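Local coordinates for ABC transporter periplasmic substrate-binding protein (Desulfovibrio alaskensis, PDB 5MY5) that probably captures tungstate with high selectivity in the periplasm and hands it to the membrane part of an ABC transporter, at residues Ala25-Met30 with Glu56-Ala61; Pro47-Asp52 with Asp243-Trp248; Val76-Val81 with Tyr224-Val229; Phe95-Thr100 with Pro228-His233; Met103-Val108 with Ala267-Asn272. The protein carries 2 engineered substitutions. One frame throughout, in Å; residues are numbered along the deposited sequence.

How the interactions relate
Five contacts trace how a periplasmic binding protein ties distant parts of its chain together. Interactions 1, 3 and 5 pair strands of one mixed sheet: interaction 1 is parallel, with its apolar face covered by helices and its other face charged; interaction 3 is antiparallel and buried throughout; interaction 5, antiparallel and partly buried, lies closer to the centre of the chain. Interaction 2 instead packs two helices through aromatic rings, and its Phe245 also meets Met30 and Leu28 of interaction 1 and Ile78 of interaction 3. Interaction 4, shared with interaction 3 at Pro228 and Val229, joins two loops near the surface through two backbone bonds and a mix of proline, threonine, asparagine and ring contacts rather than an apolar face.

Interaction 1: residues Ala25-Met30 with Glu56-Ala61; sequences APVLMM and ELRWTA
Val27 to Met30 and Glu56 to Thr60 run as parallel neighbouring strands, their short axes 24° apart, and exchange five backbone hydrogen bonds from Glu56 N to Pro26 O through to Thr60 N to Met30 O. One face is apolar: Leu28 CD2 meets Leu57 CD1 at 3.9 Å with the two side chains alongside each other, and Met30 bends at its last torsion to bring CE 4.0 Å from the same Leu57 CD1. On the other face, Val27 CG1 lies over the rim of the Arg58 guanidinium, 3.7 Å from NE, while Met29 SD rests 3.9 Å from Arg58 CB. Glu56, extended, receives Arg58 NE at OE2 over 3.0 Å, in the guanidinium plane but above that of the carboxylate. A water donates to both Glu56 OE1 and Ala25 O. The two faces thus differ in chemistry: Leu28, Met30 and Leu57 turn to Phe245 of helix 239-250, whereas the Glu56-Arg58 ion pair, in which each charge probably offsets the other, lies against Val27 at the more exposed side.

Interaction 2: residues Pro47-Asp52 with Asp243-Trp248; sequences PQFTKD and DKFVNW
An aromatic cluster of Phe49, Phe245 and Trp248 joins helix 41-53 to helix 239-250, whose short segments cross at 108° with their axes 11.2 Å apart at closest approach. Phe49 bridges that distance. Its CG stands opposite the backbone N (chi1 175°), which carries the ring across to the second helix, where CE1 comes 3.6 Å from Phe245 CA. The edge of Phe245 points into the face of Phe49 in a T-shaped pair, the planes at 89° and the centroids 5.1 Å apart, with Phe245 CD1 over the centre of the Phe49 ring. Trp248 is used in a different manner: Phe49 CB sits over its six-membered ring, 3.7 Å from the centroid, as a CH-pi contact, while the Phe49 ring itself meets the indole obliquely.

Such helices flank the central sheet of a lobe in the periplasmic binding protein fold, and here Phe245 continues inward to Leu28 and Met30 on strand 27-33 and to Ile78 on strand 78-81. At the outer side of the cluster, Trp248 NE1 donates to Asp52 OD2 over 2.9 Å. The carboxylate oxygen lies near the indole plane and accepts through its anti lone pair, an in-plane bond that probably limits rotation of the indole, one face of which Phe49 covers. Gln48 CB touches Trp248 CZ2 at 3.8 Å.

Interaction 3: residues Val76-Val81 with Tyr224-Val229; sequences VDILLV and YSAIPV
Leu80 and Tyr224 meet at about a right angle across the antiparallel pair formed by 78-81 and 224-228, Leu80 CD1 lying near the ring plane at the edge, 4.0 Å from Tyr224 CD2. In Leu80 a fully extended first torsion (chi1 180°) combined with chi2 of 62° swings CD1 toward the neighbouring strand, near Ser225 O. On the same face Ile78 reaches past Ile227 O with CG1 and ends with CD1 4.2 Å from Ala226 CB. The reverse face carries Leu79 beside Ile227, CB to CB at 4.2 Å, and Val81 CG2 against Ile227 CD1. Leu79 and Ile227 exchange two backbone bonds, as do Val81 and Ser225. Beyond the strand end Val229 N still donates to Asp77 O, while Val229 CG2 presses to 3.4 Å from Val76 O. One water donates to Asp77 O and Val229 O, giving the buried Asp77 carbonyl a second partner. Strand 78-81 is flanked on its other edge by strand 27-33; helix 239-250 covers the Ile78 and Ala226 face through Phe245 and Val246, and helix 84-92 covers the Leu79, Val81 and Ile227 face.

Interaction 4: residues Phe95-Thr100 with Pro228-His233; sequences FGTART and PVNPAH
Pro228, at the start of 228-233, meets Thr97 and Ala98: its O accepts Thr97 N at 3.0 Å, its CB lies 3.6 Å from Thr97 OG1, and its CD faces Ala98 O. Val229 stands beside Gly96, their CA atoms 4.3 Å apart. Asn230 N then donates to Phe95 O over 3.0 Å. The Asn230 side chain lies against Thr97, whose CG2 is 3.8 Å from Asn230 CG. A water donates to Gly96 O and is held weakly by Asn230 ND2. Pro231 CD touches Thr97 CG2, and Ala232 N donates back to Asn230 OD1. At His233 the imidazole receives Phe95 over one face, CD1 above the ring centre, with the ring planes inclined at 48° and Phe95 CE1 3.5 Å from His233 CE1; His233 NE2 is bound to Glu72 O. Next to it, the Cys74-Cys234 disulfide ties the same region. The bond to Asn230 OD1 makes an Asx turn, in the loop that leads from strand 221-228 to helix 239-250.

Interaction 5: residues Met103-Val108 with Ala267-Asn272; sequences MYNDFV and ALFTPN
Thr270 lies over one face of the Tyr104 ring where strand 100-112 meets the last strand of the chain. From CB, with CG lodged between the backbone N and the carbonyl carbon (chi1 56°), the ring turns toward the partner strand. CG lies 4.2 Å from Thr270 O; CD2 passes Asn272 ND2 at 3.5 Å, the amide sitting at the ring edge with its plane steeply inclined. CE1 and CE2 both lie below Thr270 CB, CZ is closest to it at 3.6 Å, and OH ends 3.6 Å from Thr270 CG2. Thr270 CB thus makes a CH-pi contact, offset toward the rim, while Phe221 stacks with the ring. The Asn272 amide also bonds Gln223 through ND2, which probably keeps it beside the tyrosine.

Two backbone bonds join the same residues, Tyr104 N to Thr270 O and Thr270 N to Tyr104 O, each 2.9 Å. On the reverse face Met103 CG meets Phe269 CD1 at 3.9 Å, and Asn105 lays its amide alongside the Phe269 ring, planes 12° apart, with OD1 bonded to Asn222. Farther along, a water joins Asp106 N to Leu268 O as the strands diverge. The arrangement is an antiparallel pair in which the C-terminal strand 266-271, itself paired with 262-263, returns to the long strand 100-112, as is consistent with a periplasmic binding protein fold.

Interaction 1: residues Ala25-Met30 with Glu56-Ala61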
# COMPACT_ATOMS: atom_id res chain seq x y z
N ALA A 25 14.18 13.65 26.21
CA ALA A 25 13.55 14.07 24.92
C ALA A 25 13.19 12.82 24.08
O ALA A 25 13.83 12.56 23.01
CB ALA A 25 14.48 15.01 24.17
N PRO A 26 12.14 12.08 24.51
CA PRO A 26 11.90 10.68 24.13
C PRO A 26 11.87 10.49 22.63
O PRO A 26 11.31 11.28 21.91
CB PRO A 26 10.54 10.38 24.68
CG PRO A 26 10.09 11.57 25.45
CD PRO A 26 10.99 12.69 25.21
N VAL A 27 12.47 9.38 22.16
CA VAL A 27 12.55 9.06 20.77
C VAL A 27 12.00 7.67 20.55
O VAL A 27 12.39 6.69 21.20
CB VAL A 27 13.99 9.07 20.30
CG1 VAL A 27 14.06 8.82 18.81
CG2 VAL A 27 14.63 10.46 20.58
N LEU A 28 11.08 7.58 19.60
CA LEU A 28 10.47 6.33 19.20
C LEU A 28 11.03 5.99 17.83
O LEU A 28 10.92 6.79 16.89
CB LEU A 28 8.94 6.54 19.14
CG LEU A 28 8.09 5.33 18.58
CD1 LEU A 28 8.22 4.02 19.34
CD2 LEU A 28 6.64 5.75 18.49
N MET A 29 11.50 4.76 17.70
CA MET A 29 12.10 4.30 16.44
C MET A 29 11.18 3.32 15.73
O MET A 29 10.77 2.35 16.29
CB MET A 29 13.40 3.53 16.69
CG MET A 29 14.52 4.26 17.41
SD MET A 29 14.90 5.91 16.77
CE MET A 29 15.76 5.44 15.31
N MET A 30 10.96 3.60 14.47
CA MET A 30 9.96 2.87 13.66
C MET A 30 10.64 2.32 12.42
O MET A 30 11.44 2.95 11.84
CB MET A 30 8.84 3.78 13.23
CG MET A 30 7.95 3.29 12.11
SD MET A 30 6.66 4.47 11.62
CE MET A 30 5.63 4.35 13.00
N GLU A 56 9.48 12.29 19.91
CA GLU A 56 10.03 12.40 18.57
C GLU A 56 9.95 11.02 17.84
O GLU A 56 10.36 10.02 18.42
CB GLU A 56 11.52 12.85 18.61
CG GLU A 56 12.12 12.99 17.20
CD GLU A 56 13.65 13.28 17.17
OE1 GLU A 56 14.27 13.32 18.22
OE2 GLU A 56 14.20 13.27 16.06
N LEU A 57 9.38 11.01 16.64
CA LEU A 57 9.28 9.77 15.82
C LEU A 57 10.33 9.82 14.75
O LEU A 57 10.36 10.74 13.94
CB LEU A 57 7.91 9.65 15.16
CG LEU A 57 7.67 8.46 14.23
CD1 LEU A 57 7.63 7.14 14.99
CD2 LEU A 57 6.40 8.62 13.38
N ARG A 58 11.16 8.78 14.69
CA ARG A 58 12.18 8.59 13.67
C ARG A 58 11.80 7.32 12.94
O ARG A 58 11.47 6.32 13.56
CB ARG A 58 13.57 8.54 14.22
CG ARG A 58 14.07 9.83 14.83
CD ARG A 58 15.47 9.63 15.38
NE ARG A 58 15.87 10.75 16.25
CZ ARG A 58 16.88 10.67 17.11
NH1 ARG A 58 17.62 9.56 17.23
NH2 ARG A 58 17.13 11.70 17.92
N TRP A 59 11.91 7.32 11.63
CA TRP A 59 11.55 6.12 10.92
C TRP A 59 12.58 5.79 9.85
O TRP A 59 13.21 6.66 9.35
CB TRP A 59 10.16 6.15 10.32
CG TRP A 59 9.87 7.15 9.28
CD1 TRP A 59 9.89 6.97 7.93
CD2 TRP A 59 9.51 8.50 9.52
NE1 TRP A 59 9.54 8.14 7.30
CE2 TRP A 59 9.31 9.10 8.25
CE3 TRP A 59 9.27 9.25 10.68
CZ2 TRP A 59 8.97 10.46 8.11
CZ3 TRP A 59 8.94 10.61 10.54
CH2 TRP A 59 8.76 11.19 9.26
N THR A 60 12.73 4.53 9.54
CA THR A 60 13.48 4.09 8.40
C THR A 60 12.53 3.32 7.52
O THR A 60 11.73 2.45 8.03
CB THR A 60 14.57 3.16 8.90
OG1 THR A 60 15.49 4.00 9.65
CG2 THR A 60 15.36 2.54 7.78
N ALA A 61 12.62 3.62 6.22
CA ALA A 61 11.75 3.05 5.20
C ALA A 61 12.49 2.08 4.31
O ALA A 61 13.50 2.44 3.65
CB ALA A 61 11.15 4.18 4.37
O HOH W 1 14.28 14.06 20.69

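Interaction 2: residues Pro47-Asp52 with Asp243-Trp248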
# COMPACT_ATOMS: atom_id res chain seq x y z
N PRO A 47 5.25 15.58 13.00
CA PRO A 47 5.31 16.79 13.86
C PRO A 47 4.06 16.95 14.71
O PRO A 47 4.13 17.41 15.86
CB PRO A 47 5.39 17.96 12.85
CG PRO A 47 5.74 17.37 11.56
CD PRO A 47 5.43 15.90 11.58
N GLN A 48 2.92 16.48 14.21
CA GLN A 48 1.70 16.54 15.03
C GLN A 48 1.76 15.57 16.25
O GLN A 48 1.34 15.88 17.38
CB GLN A 48 0.44 16.24 14.21
CG GLN A 48 0.32 17.10 12.91
CD GLN A 48 -0.94 16.92 12.05
OE1 GLN A 48 -2.04 17.33 12.42
NE2 GLN A 48 -0.74 16.43 10.79
N PHE A 49 2.26 14.36 16.01
CA PHE A 49 2.49 13.39 17.07
C PHE A 49 3.42 14.02 18.12
O PHE A 49 3.16 13.88 19.35
CB PHE A 49 3.13 12.09 16.47
CG PHE A 49 3.53 11.05 17.51
CD1 PHE A 49 2.65 10.53 18.35
CD2 PHE A 49 4.90 10.66 17.64
CE1 PHE A 49 3.00 9.57 19.31
CE2 PHE A 49 5.24 9.69 18.55
CZ PHE A 49 4.28 9.13 19.38
N THR A 50 4.50 14.66 17.71
CA THR A 50 5.46 15.23 18.67
C THR A 50 4.82 16.42 19.45
O THR A 50 4.97 16.50 20.69
CB THR A 50 6.74 15.72 18.00
OG1 THR A 50 7.41 14.60 17.42
CG2 THR A 50 7.68 16.39 19.02
N LYS A 51 4.05 17.25 18.74
CA LYS A 51 3.26 18.32 19.42
C LYS A 51 2.36 17.78 20.48
O LYS A 51 2.22 18.33 21.58
CB LYS A 51 2.38 19.05 18.40
CG LYS A 51 1.58 20.22 18.93
CD LYS A 51 2.22 21.51 18.46
CE LYS A 51 1.34 22.70 18.82
NZ LYS A 51 2.23 23.80 19.25
N ASP A 52 1.64 16.71 20.15
CA ASP A 52 0.64 16.16 21.07
C ASP A 52 1.15 15.32 22.20
O ASP A 52 0.50 15.23 23.27
CB ASP A 52 -0.41 15.34 20.31
CG ASP A 52 -1.25 16.16 19.35
OD1 ASP A 52 -1.33 17.42 19.45
OD2 ASP A 52 -1.87 15.52 18.44
N ASP A 243 3.29 2.12 22.35
CA ASP A 243 1.88 2.13 22.68
C ASP A 243 1.27 3.55 22.58
O ASP A 243 0.15 3.65 22.19
CB ASP A 243 1.62 1.65 24.13
CG ASP A 243 1.84 0.17 24.33
OD1 ASP A 243 1.89 -0.55 23.28
OD2 ASP A 243 2.02 -0.25 25.56
N LYS A 244 2.04 4.59 22.94
CA LYS A 244 1.56 5.96 22.81
C LYS A 244 1.28 6.32 21.37
O LYS A 244 0.30 7.01 21.06
CB LYS A 244 2.53 6.91 23.48
CG LYS A 244 2.11 8.36 23.55
CD LYS A 244 0.93 8.67 24.49
CE LYS A 244 1.12 8.20 25.96
NZ LYS A 244 2.24 8.93 26.69
N PHE A 245 2.13 5.88 20.45
CA PHE A 245 1.92 6.13 19.04
C PHE A 245 0.64 5.44 18.58
O PHE A 245 -0.08 6.01 17.77
CB PHE A 245 3.16 5.69 18.17
CG PHE A 245 2.99 5.93 16.74
CD1 PHE A 245 3.15 7.19 16.21
CD2 PHE A 245 2.68 4.90 15.90
CE1 PHE A 245 2.99 7.41 14.84
CE2 PHE A 245 2.60 5.13 14.52
CZ PHE A 245 2.72 6.35 14.01
N VAL A 246 0.45 4.16 18.96
CA VAL A 246 -0.76 3.42 18.54
C VAL A 246 -1.96 4.13 19.06
O VAL A 246 -2.95 4.31 18.33
CB VAL A 246 -0.73 1.97 19.01
CG1 VAL A 246 -1.96 1.18 18.69
CG2 VAL A 246 0.43 1.23 18.41
N ASN A 247 -1.86 4.58 20.29
CA ASN A 247 -3.01 5.27 20.91
C ASN A 247 -3.34 6.53 20.14
O ASN A 247 -4.47 6.82 19.86
CB ASN A 247 -2.70 5.53 22.39
CG ASN A 247 -3.81 6.25 23.09
OD1 ASN A 247 -3.89 7.46 23.03
ND2 ASN A 247 -4.65 5.48 23.80
N TRP A 248 -2.30 7.36 19.85
CA TRP A 248 -2.45 8.50 19.09
C TRP A 248 -3.04 8.29 17.69
O TRP A 248 -3.99 8.99 17.28
CB TRP A 248 -1.11 9.25 19.03
CG TRP A 248 -1.17 10.57 18.31
CD1 TRP A 248 -1.62 11.75 18.83
CD2 TRP A 248 -0.76 10.86 16.99
NE1 TRP A 248 -1.55 12.72 17.90
CE2 TRP A 248 -0.98 12.22 16.75
CE3 TRP A 248 -0.20 10.09 15.93
CZ2 TRP A 248 -0.71 12.82 15.54
CZ3 TRP A 248 0.10 10.67 14.77
CH2 TRP A 248 -0.15 12.04 14.55

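Interaction 3: residues Val76-Val81 with Tyr224-Val229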
# COMPACT_ATOMS: atom_id res chain seq x y z
N VAL A 76 14.25 -1.55 16.25
CA VAL A 76 13.17 -0.59 16.33
C VAL A 76 12.14 -0.98 17.37
O VAL A 76 12.05 -2.14 17.83
CB VAL A 76 12.47 -0.39 14.94
CG1 VAL A 76 13.40 0.15 13.89
CG2 VAL A 76 11.77 -1.68 14.47
N ASP A 77 11.34 -0.01 17.80
CA ASP A 77 10.32 -0.18 18.76
C ASP A 77 8.92 -0.57 18.21
O ASP A 77 8.06 -1.07 18.93
CB ASP A 77 10.15 1.14 19.52
CG ASP A 77 11.47 1.64 20.11
OD1 ASP A 77 12.11 0.87 20.90
OD2 ASP A 77 11.91 2.77 19.81
N ILE A 78 8.70 -0.23 16.95
CA ILE A 78 7.35 -0.39 16.32
C ILE A 78 7.50 -0.52 14.82
O ILE A 78 8.40 0.02 14.22
CB ILE A 78 6.47 0.84 16.71
CG1 ILE A 78 5.05 0.55 16.38
CG2 ILE A 78 7.01 2.09 16.10
CD1 ILE A 78 4.11 1.61 16.94
N LEU A 79 6.56 -1.26 14.27
CA LEU A 79 6.44 -1.41 12.84
C LEU A 79 5.16 -0.65 12.41
O LEU A 79 4.12 -0.74 13.05
CB LEU A 79 6.23 -2.90 12.45
CG LEU A 79 7.31 -3.85 12.82
CD1 LEU A 79 7.07 -5.23 12.17
CD2 LEU A 79 8.70 -3.38 12.59
N LEU A 80 5.25 -0.11 11.21
CA LEU A 80 4.00 0.39 10.51
C LEU A 80 4.11 -0.21 9.13
O LEU A 80 4.87 0.23 8.29
CB LEU A 80 3.96 1.94 10.47
CG LEU A 80 2.73 2.51 9.77
CD1 LEU A 80 1.42 2.14 10.45
CD2 LEU A 80 2.95 4.06 9.68
N VAL A 81 3.27 -1.22 8.87
CA VAL A 81 3.43 -2.00 7.63
C VAL A 81 2.06 -2.36 7.08
O VAL A 81 1.03 -1.95 7.65
CB VAL A 81 4.29 -3.27 7.83
CG1 VAL A 81 5.76 -2.87 8.09
CG2 VAL A 81 3.76 -4.05 8.97
N TYR A 224 -3.12 -0.96 6.46
CA TYR A 224 -2.03 -0.69 7.37
C TYR A 224 -2.31 -1.09 8.80
O TYR A 224 -3.47 -0.81 9.30
CB TYR A 224 -1.74 0.80 7.42
CG TYR A 224 -0.87 1.23 6.35
CD1 TYR A 224 -1.35 1.40 5.06
CD2 TYR A 224 0.47 1.45 6.58
CE1 TYR A 224 -0.51 1.80 4.02
CE2 TYR A 224 1.32 1.84 5.58
CZ TYR A 224 0.83 2.03 4.28
OH TYR A 224 1.69 2.43 3.30
N SER A 225 -1.29 -1.63 9.47
CA SER A 225 -1.34 -1.87 10.91
C SER A 225 -0.07 -1.39 11.58
O SER A 225 1.02 -1.45 10.98
CB SER A 225 -1.54 -3.33 11.18
OG SER A 225 -2.74 -3.75 10.56
N ALA A 226 -0.21 -1.02 12.85
CA ALA A 226 0.95 -0.80 13.69
C ALA A 226 1.16 -2.00 14.56
O ALA A 226 0.16 -2.64 15.02
CB ALA A 226 0.78 0.46 14.57
N ILE A 227 2.43 -2.33 14.80
CA ILE A 227 2.76 -3.49 15.67
C ILE A 227 3.93 -3.10 16.54
O ILE A 227 5.07 -2.99 16.10
CB ILE A 227 3.22 -4.69 14.78
CG1 ILE A 227 2.16 -5.05 13.75
CG2 ILE A 227 3.46 -5.88 15.70
CD1 ILE A 227 2.64 -5.99 12.63
N PRO A 228 3.66 -2.92 17.86
CA PRO A 228 4.73 -2.76 18.84
C PRO A 228 5.65 -4.01 18.86
O PRO A 228 5.10 -5.12 18.87
CB PRO A 228 3.99 -2.57 20.16
CG PRO A 228 2.66 -1.97 19.76
CD PRO A 228 2.34 -2.76 18.46
N VAL A 229 6.91 -3.77 18.91
CA VAL A 229 7.90 -4.91 19.07
C VAL A 229 7.71 -5.39 20.51
O VAL A 229 7.51 -4.65 21.42
CB VAL A 229 9.27 -4.42 18.73
CG1 VAL A 229 10.38 -5.45 19.10
CG2 VAL A 229 9.40 -4.11 17.26
O HOH W 2 7.31 -1.86 21.61

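Interaction 4: residues Phe95-Thr100 with Pro228-His233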
# COMPACT_ATOMS: atom_id res chain seq x y z
N PHE A 95 7.59 -11.84 18.04
CA PHE A 95 8.44 -10.65 17.79
C PHE A 95 7.65 -9.32 17.96
O PHE A 95 8.25 -8.35 18.29
CB PHE A 95 9.01 -10.66 16.39
CG PHE A 95 9.81 -11.90 16.01
CD1 PHE A 95 10.50 -12.61 16.95
CD2 PHE A 95 9.85 -12.32 14.66
CE1 PHE A 95 11.25 -13.74 16.57
CE2 PHE A 95 10.57 -13.46 14.27
CZ PHE A 95 11.24 -14.17 15.27
N GLY A 96 6.35 -9.41 17.85
CA GLY A 96 5.40 -8.28 18.06
C GLY A 96 4.32 -8.64 19.02
O GLY A 96 4.05 -9.82 19.21
N THR A 97 3.67 -7.66 19.67
CA THR A 97 2.67 -7.94 20.64
C THR A 97 1.34 -8.18 19.95
O THR A 97 0.61 -9.17 20.19
CB THR A 97 2.56 -6.74 21.60
OG1 THR A 97 2.20 -5.57 20.84
CG2 THR A 97 3.99 -6.46 22.21
N ALA A 98 0.96 -7.32 19.00
CA ALA A 98 -0.32 -7.42 18.33
C ALA A 98 -0.41 -6.39 17.19
O ALA A 98 0.35 -5.37 17.20
CB ALA A 98 -1.48 -7.24 19.26
N ARG A 99 -1.28 -6.67 16.23
CA ARG A 99 -1.54 -5.79 15.11
C ARG A 99 -2.69 -4.91 15.48
O ARG A 99 -3.77 -5.42 15.85
CB ARG A 99 -1.97 -6.52 13.83
CG ARG A 99 -1.02 -7.54 13.31
CD ARG A 99 -1.76 -8.40 12.32
NE ARG A 99 -2.11 -7.67 11.14
CZ ARG A 99 -3.19 -7.78 10.40
NH1 ARG A 99 -4.14 -8.65 10.74
NH2 ARG A 99 -3.32 -7.11 9.29
N THR A 100 -2.55 -3.59 15.29
CA THR A 100 -3.68 -2.66 15.36
C THR A 100 -3.89 -2.06 13.98
O THR A 100 -3.06 -1.29 13.51
CB THR A 100 -3.44 -1.54 16.44
OG1 THR A 100 -3.30 -2.17 17.72
CG2 THR A 100 -4.53 -0.61 16.52
N PRO A 228 3.66 -2.92 17.86
CA PRO A 228 4.73 -2.76 18.84
C PRO A 228 5.65 -4.01 18.86
O PRO A 228 5.10 -5.12 18.87
CB PRO A 228 3.99 -2.57 20.16
CG PRO A 228 2.66 -1.97 19.76
CD PRO A 228 2.34 -2.76 18.46
N VAL A 229 6.91 -3.77 18.91
CA VAL A 229 7.90 -4.91 19.07
C VAL A 229 7.71 -5.39 20.51
O VAL A 229 7.51 -4.65 21.42
CB VAL A 229 9.27 -4.42 18.73
CG1 VAL A 229 10.38 -5.45 19.10
CG2 VAL A 229 9.40 -4.11 17.26
N ASN A 230 7.76 -6.70 20.69
CA ASN A 230 7.42 -7.36 21.97
C ASN A 230 8.59 -7.33 22.93
O ASN A 230 9.66 -7.79 22.60
CB ASN A 230 7.01 -8.80 21.68
CG ASN A 230 6.32 -9.42 22.85
OD1 ASN A 230 6.59 -9.11 23.99
ND2 ASN A 230 5.41 -10.33 22.55
N PRO A 231 8.42 -6.74 24.12
CA PRO A 231 9.50 -6.67 25.13
C PRO A 231 10.01 -8.05 25.62
O PRO A 231 11.15 -8.18 26.07
CB PRO A 231 8.85 -5.88 26.30
CG PRO A 231 7.63 -5.34 25.77
CD PRO A 231 7.21 -6.03 24.55
N ALA A 232 9.22 -9.05 25.41
CA ALA A 232 9.68 -10.44 25.68
C ALA A 232 10.73 -10.89 24.73
O ALA A 232 11.57 -11.75 25.08
CB ALA A 232 8.51 -11.36 25.66
N HIS A 233 10.73 -10.35 23.52
CA HIS A 233 11.79 -10.64 22.53
C HIS A 233 12.91 -9.61 22.58
O HIS A 233 14.10 -9.94 22.38
CB HIS A 233 11.15 -10.69 21.11
CG HIS A 233 12.10 -11.09 20.03
ND1 HIS A 233 12.64 -12.36 19.95
CD2 HIS A 233 12.65 -10.37 19.02
CE1 HIS A 233 13.44 -12.41 18.89
NE2 HIS A 233 13.48 -11.21 18.31
O HOH W 3 3.68 -12.19 20.48

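Interaction 5: residues Met103-Val108 with Ala267-Asn272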
# COMPACT_ATOMS: atom_id res chain seq x y z
N MET A 103 -5.58 2.36 9.01
CA MET A 103 -6.09 2.91 7.80
C MET A 103 -5.73 2.03 6.62
O MET A 103 -4.91 1.15 6.77
CB MET A 103 -5.54 4.28 7.51
CG MET A 103 -4.09 4.42 7.29
SD MET A 103 -2.93 4.24 8.65
CE MET A 103 -1.47 4.72 7.82
N TYR A 104 -6.35 2.29 5.50
CA TYR A 104 -5.88 1.65 4.25
C TYR A 104 -5.72 2.65 3.14
O TYR A 104 -6.52 3.59 3.06
CB TYR A 104 -6.80 0.52 3.81
CG TYR A 104 -8.29 0.88 3.59
CD1 TYR A 104 -8.76 1.21 2.33
CD2 TYR A 104 -9.24 0.79 4.61
CE1 TYR A 104 -10.08 1.50 2.08
CE2 TYR A 104 -10.60 1.00 4.33
CZ TYR A 104 -10.98 1.39 3.06
OH TYR A 104 -12.27 1.70 2.74
N ASN A 105 -4.77 2.46 2.25
CA ASN A 105 -4.80 3.05 0.91
C ASN A 105 -5.25 1.91 -0.05
O ASN A 105 -5.78 0.91 0.40
CB ASN A 105 -3.53 3.80 0.52
CG ASN A 105 -2.25 2.97 0.64
OD1 ASN A 105 -2.32 1.80 0.96
ND2 ASN A 105 -1.08 3.59 0.44
N ASP A 106 -5.30 2.23 -1.30
CA ASP A 106 -5.85 1.25 -2.21
C ASP A 106 -5.16 1.22 -3.54
O ASP A 106 -4.41 2.06 -3.92
CB ASP A 106 -7.37 1.40 -2.37
CG ASP A 106 -7.78 2.67 -3.09
OD1 ASP A 106 -7.00 3.66 -3.22
OD2 ASP A 106 -8.97 2.75 -3.52
N PHE A 107 -5.49 0.15 -4.26
CA PHE A 107 -5.05 -0.06 -5.61
C PHE A 107 -6.20 0.13 -6.58
O PHE A 107 -7.29 -0.09 -6.19
CB PHE A 107 -4.45 -1.50 -5.76
CG PHE A 107 -3.17 -1.71 -4.98
CD1 PHE A 107 -1.99 -1.40 -5.51
CD2 PHE A 107 -3.25 -2.29 -3.69
CE1 PHE A 107 -0.79 -1.60 -4.74
CE2 PHE A 107 -2.08 -2.54 -2.97
CZ PHE A 107 -0.89 -2.14 -3.49
N VAL A 108 -5.89 0.42 -7.81
CA VAL A 108 -6.91 0.63 -8.90
C VAL A 108 -6.44 -0.03 -10.18
O VAL A 108 -5.22 -0.21 -10.42
CB VAL A 108 -7.23 2.12 -9.08
CG1 VAL A 108 -7.83 2.76 -7.78
CG2 VAL A 108 -6.07 2.85 -9.50
N ALA A 267 -7.65 12.52 -2.06
CA ALA A 267 -7.70 11.61 -0.90
C ALA A 267 -6.84 10.34 -1.20
O ALA A 267 -6.75 9.92 -2.39
CB ALA A 267 -9.12 11.14 -0.64
N LEU A 268 -6.21 9.80 -0.15
CA LEU A 268 -5.38 8.61 -0.32
C LEU A 268 -5.67 7.54 0.70
O LEU A 268 -5.70 6.33 0.34
CB LEU A 268 -3.93 9.07 -0.35
CG LEU A 268 -2.81 8.17 -0.80
CD1 LEU A 268 -2.92 7.98 -2.30
CD2 LEU A 268 -1.51 8.81 -0.48
N PHE A 269 -5.88 7.90 1.96
CA PHE A 269 -6.12 6.93 3.04
C PHE A 269 -7.52 6.99 3.60
O PHE A 269 -7.99 8.12 3.83
CB PHE A 269 -5.14 7.21 4.15
CG PHE A 269 -3.70 7.02 3.80
CD1 PHE A 269 -3.07 5.73 3.81
CD2 PHE A 269 -2.92 8.09 3.42
CE1 PHE A 269 -1.71 5.60 3.53
CE2 PHE A 269 -1.61 7.94 3.18
CZ PHE A 269 -1.00 6.73 3.15
N THR A 270 -8.17 5.87 3.88
CA THR A 270 -9.39 5.75 4.58
C THR A 270 -8.99 5.27 6.00
O THR A 270 -8.55 4.14 6.16
CB THR A 270 -10.36 4.80 3.88
OG1 THR A 270 -10.57 5.24 2.56
CG2 THR A 270 -11.62 4.69 4.62
N PRO A 271 -9.22 6.08 7.06
CA PRO A 271 -9.12 5.57 8.41
C PRO A 271 -10.08 4.48 8.75
O PRO A 271 -11.23 4.55 8.31
CB PRO A 271 -9.38 6.81 9.28
CG PRO A 271 -10.17 7.67 8.43
CD PRO A 271 -9.93 7.37 6.98
N ASN A 272 -9.65 3.48 9.50
CA ASN A 272 -10.49 2.37 9.87
C ASN A 272 -10.13 1.69 11.15
O ASN A 272 -10.40 0.52 11.33
CB ASN A 272 -10.69 1.39 8.67
CG ASN A 272 -9.50 0.50 8.40
OD1 ASN A 272 -8.33 0.81 8.77
ND2 ASN A 272 -9.76 -0.60 7.76
O HOH W 4 -4.92 5.20 -2.07